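Local coordinates for protein Exo-arabinanase (Penicillium chrysogenum, PDB 3A72) that acts as an exo-acting glycoside hydrolase on alpha-1,5-linked L-arabinan, probably releasing arabinobiose, at residues W64-I67 with S68-H71; P245-I248 with A249-P252. All coordinates share one frame; numbering follows the deposited sequence.

Interaction 1: W64-I67 with S68-H71; sequences WNEI and SRVH
E66 and R69 project from the same face of strand 65-70, and their side chains cross at about a right angle in a two-pronged salt bridge. The arginine presents its edge side-on: NE donates to E66 OE2 at 2.8 Å, while R69 NH2 reaches E66 OE1 at 3.0 Å. Both acceptors lie close to the guanidinium plane, but the two flat groups are turned 51° apart, so the carboxylate is used unequally. OE1 is met on its syn side, whereas NE comes to OE2 from above the carboxylate plane. With CG anti to the backbone N (chi1 -172°), the extended E66 chain reaches along the strand, its CG passing 3.8 Å from S68 O. R69 CG also touches E66 OE2, at 3.4 Å. I67 and S68 turn to the other face, where I67 packs on L37 and M126 and S68 OG is hydrogen-bonded to G125 O and W128 NE1. Two consecutive residues on that face shift the usual alternation and bring E66 and R69 onto one side. Both I67 and S68 face I54 of strand 52-57, as in a classic beta bulge, here on the outermost strand of a propeller blade.

Interaction 2: P245-I248 with A249-P252; sequences PENI and ASAP
N247 and S250 join side chains at a type I beta turn that runs from I248 to A251, linking the residue just before the turn to its third position, in the loop between strands 237-242 and 254-255 of one beta-propeller blade. From N247 CB, a chi1 of -177° swings CG to the side opposite the backbone N, and this carries the amide forward over the turn. CG comes within 3.4 Å of S250 OG. One atom further, N247 OD1 accepts a hydrogen bond from S250 OG at 2.9 Å. The hydroxyl approaches from the flank of the C=O, at an angle of 99°, and well above the carbonyl plane, so the bond is not aimed at a lone pair. OD1 also passes 3.6 Å from S250 CB. The other amide tip, ND2, lies 3.3 Å from S250 OG.

The backbone closes the turn beneath this pairing: A251 N donates to I248 O at 3.1 Å, and A251 CB packs on the same oxygen. The I248 side chain points away from the turn, resting on Y220 of its own blade and on D195 and V196 of strand 193-196; I248 and A251 are buried, while A249 and S250 are exposed. N247 O also receives a hydrogen bond from S242 OG. A water ties the backbone of N247 to the serine: it donates to N247 O at 2.8 Å and to S250 OG at 2.6 Å, so the hydroxyl accepts from the water while donating to N247 OD1.

Overall arrangement
Six four-stranded antiparallel sheets make this chain a six-bladed beta-propeller, and the two contacts belong to different blades. Interaction 1 lies on the outermost strand of the sheet that begins with strand 23-30; interaction 2 lies in the loop before the outermost strand, 254-255, of the sheet that begins with strand 204-212. Each is centred 19 Å from the centre of the chain, on opposite sides of it. The centres of interactions 1 and 2 are 36 Å apart and their nearest atoms about 25 Å, so they do not touch. Both are local, peripheral features, a salt bridge beside a bulge and a hydrogen-bonded turn, lying apart from the pocket that holds the bound arabinobiose.

Interaction 1: W64-I67 with S68-H71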
loop_
_atom_site.group_PDB
_atom_site.type_symbol
_atom_site.label_atom_id
_atom_site.label_comp_id
_atom_site.label_asym_id
_atom_site.label_seq_id
_atom_site.Cartn_x
_atom_site.Cartn_y
_atom_site.Cartn_z
ATOM N N TRP A 64 -19.451 -3.695 -8.358
ATOM C CA TRP A 64 -18.116 -3.501 -8.972
ATOM C C TRP A 64 -18.121 -3.941 -10.420
ATOM O O TRP A 64 -18.749 -4.959 -10.773
ATOM C CB TRP A 64 -17.025 -4.317 -8.217
ATOM C CG TRP A 64 -16.902 -3.791 -6.806
ATOM C CD1 TRP A 64 -17.641 -4.151 -5.722
ATOM C CD2 TRP A 64 -15.994 -2.776 -6.355
ATOM N NE1 TRP A 64 -17.261 -3.419 -4.616
ATOM C CE2 TRP A 64 -16.250 -2.579 -4.970
ATOM C CE3 TRP A 64 -14.985 -2.016 -6.976
ATOM C CZ2 TRP A 64 -15.526 -1.650 -4.235
ATOM C CZ3 TRP A 64 -14.274 -1.095 -6.223
ATOM C CH2 TRP A 64 -14.535 -0.923 -4.888
ATOM N N ASN A 65 -17.420 -3.235 -11.280
ATOM C CA ASN A 65 -17.260 -3.605 -12.673
ATOM C C ASN A 65 -15.877 -3.248 -13.153
ATOM O O ASN A 65 -15.360 -2.185 -12.801
ATOM C CB ASN A 65 -18.249 -2.807 -13.576
ATOM C CG ASN A 65 -19.675 -3.246 -13.332
ATOM O OD1 ASN A 65 -20.155 -4.259 -13.891
ATOM N ND2 ASN A 65 -20.383 -2.495 -12.550
ATOM N N GLU A 66 -15.282 -4.092 -13.982
ATOM C CA GLU A 66 -13.996 -3.758 -14.603
ATOM C C GLU A 66 -14.170 -2.614 -15.587
ATOM O O GLU A 66 -15.075 -2.655 -16.451
ATOM C CB GLU A 66 -13.456 -5.027 -15.295
ATOM C CG GLU A 66 -12.002 -4.808 -15.795
ATOM C CD GLU A 66 -11.313 -6.074 -16.234
ATOM O OE1 GLU A 66 -11.945 -6.858 -16.910
ATOM O OE2 GLU A 66 -10.134 -6.367 -15.952
ATOM N N ILE A 67 -13.300 -1.620 -15.496
ATOM C CA ILE A 67 -13.322 -0.505 -16.416
ATOM C C ILE A 67 -12.104 -0.417 -17.329
ATOM O O ILE A 67 -12.205 0.146 -18.408
ATOM C CB ILE A 67 -13.553 0.837 -15.709
ATOM C CG1 ILE A 67 -12.473 1.244 -14.713
ATOM C CG2 ILE A 67 -14.912 0.834 -15.015
ATOM C CD1 ILE A 67 -12.517 2.726 -14.323
ATOM N N SER A 68 -10.966 -0.959 -16.924
ATOM C CA SER A 68 -9.729 -0.894 -17.740
ATOM C C SER A 68 -8.743 -1.894 -17.138
ATOM O O SER A 68 -8.970 -2.490 -16.076
ATOM C CB SER A 68 -9.152 0.487 -17.781
ATOM O OG SER A 68 -8.701 0.868 -16.473
ATOM N N ARG A 69 -7.642 -2.044 -17.867
ATOM C CA ARG A 69 -6.478 -2.807 -17.430
ATOM C C ARG A 69 -5.212 -2.034 -17.735
ATOM O O ARG A 69 -5.137 -1.398 -18.807
ATOM C CB ARG A 69 -6.443 -4.185 -18.142
ATOM C CG ARG A 69 -7.616 -5.054 -17.802
ATOM C CD ARG A 69 -7.662 -6.267 -18.730
ATOM N NE ARG A 69 -8.804 -7.055 -18.367
ATOM C CZ ARG A 69 -9.181 -8.194 -18.893
ATOM N NH1 ARG A 69 -8.417 -8.717 -19.834
ATOM N NH2 ARG A 69 -10.259 -8.801 -18.460
ATOM N N VAL A 70 -4.260 -2.063 -16.816
ATOM C CA VAL A 70 -2.962 -1.414 -17.047
ATOM C C VAL A 70 -2.003 -2.511 -17.487
ATOM O O VAL A 70 -1.673 -3.424 -16.715
ATOM C CB VAL A 70 -2.463 -0.655 -15.834
ATOM C CG1 VAL A 70 -1.276 0.231 -16.263
ATOM C CG2 VAL A 70 -3.585 0.220 -15.213
ATOM N N HIS A 71 -1.573 -2.426 -18.761
ATOM C CA HIS A 71 -0.669 -3.398 -19.341
ATOM C C HIS A 71 0.765 -2.852 -19.360
ATOM O O HIS A 71 1.014 -1.645 -19.361
ATOM C CB HIS A 71 -1.081 -3.703 -20.775
ATOM C CG HIS A 71 -2.404 -4.309 -20.916
ATOM N ND1 HIS A 71 -2.666 -5.641 -20.851
ATOM C CD2 HIS A 71 -3.590 -3.710 -21.141
ATOM C CE1 HIS A 71 -4.004 -5.827 -21.024
ATOM N NE2 HIS A 71 -4.563 -4.694 -21.209
#

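Interaction 2: P245-I248 with A249-P252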
loop_
_atom_site.group_PDB
_atom_site.type_symbol
_atom_site.label_atom_id
_atom_site.label_comp_id
_atom_site.label_asym_id
_atom_site.label_seq_id
_atom_site.Cartn_x
_atom_site.Cartn_y
_atom_site.Cartn_z
ATOM N N PRO A 245 7.863 14.926 5.313
ATOM C CA PRO A 245 7.653 13.587 4.768
ATOM C C PRO A 245 8.865 13.073 3.988
ATOM O O PRO A 245 8.896 11.901 3.613
ATOM C CB PRO A 245 6.419 13.759 3.888
ATOM C CG PRO A 245 6.536 15.194 3.419
ATOM C CD PRO A 245 7.061 15.963 4.621
ATOM N N GLU A 246 9.840 13.906 3.724
ATOM C CA GLU A 246 11.094 13.496 3.097
ATOM C C GLU A 246 12.210 13.176 4.134
ATOM O O GLU A 246 13.301 12.793 3.677
ATOM C CB GLU A 246 11.584 14.565 2.123
ATOM C CG GLU A 246 10.694 14.682 0.898
ATOM C CD GLU A 246 11.146 15.720 -0.103
ATOM O OE1 GLU A 246 12.362 15.753 -0.423
ATOM O OE2 GLU A 246 10.286 16.440 -0.623
ATOM N N ASN A 247 11.932 13.354 5.409
ATOM C CA ASN A 247 12.933 13.088 6.417
ATOM C C ASN A 247 12.364 12.112 7.421
ATOM O O ASN A 247 11.657 12.490 8.397
ATOM C CB ASN A 247 13.396 14.395 7.100
ATOM C CG ASN A 247 14.503 14.130 8.112
ATOM O OD1 ASN A 247 14.921 12.987 8.352
ATOM N ND2 ASN A 247 15.018 15.211 8.687
ATOM N N ILE A 248 12.654 10.856 7.167
ATOM C CA ILE A 248 12.203 9.727 8.004
ATOM C C ILE A 248 13.369 9.149 8.834
ATOM O O ILE A 248 13.163 8.669 9.964
ATOM C CB ILE A 248 11.583 8.628 7.100
ATOM C CG1 ILE A 248 10.453 9.207 6.221
ATOM C CG2 ILE A 248 11.138 7.421 7.873
ATOM C CD1 ILE A 248 9.264 9.794 7.005
ATOM N N ALA A 249 14.595 9.215 8.299
ATOM C CA ALA A 249 15.727 8.550 8.921
ATOM C C ALA A 249 16.056 9.119 10.288
ATOM O O ALA A 249 16.649 8.430 11.141
ATOM C CB ALA A 249 16.926 8.621 8.002
ATOM N N SER A 250 15.752 10.382 10.545
ATOM C CA SER A 250 16.083 11.010 11.811
ATOM C C SER A 250 15.061 10.701 12.899
ATOM O O SER A 250 15.276 11.055 14.031
ATOM C CB SER A 250 16.239 12.502 11.624
ATOM O OG SER A 250 15.020 13.121 11.278
ATOM N N ALA A 251 13.941 10.057 12.575
ATOM C CA ALA A 251 12.902 9.743 13.534
ATOM C C ALA A 251 13.154 8.370 14.112
ATOM O O ALA A 251 13.262 7.389 13.353
ATOM C CB ALA A 251 11.538 9.816 12.852
ATOM N N PRO A 252 13.193 8.205 15.422
ATOM C CA PRO A 252 13.378 6.859 16.008
ATOM C C PRO A 252 12.133 6.042 15.761
ATOM O O PRO A 252 11.008 6.512 15.791
ATOM C CB PRO A 252 13.584 7.125 17.486
ATOM C CG PRO A 252 12.891 8.417 17.700
ATOM C CD PRO A 252 13.112 9.261 16.470
HETATM O O HOH W 1 12.386 13.231 11.047
#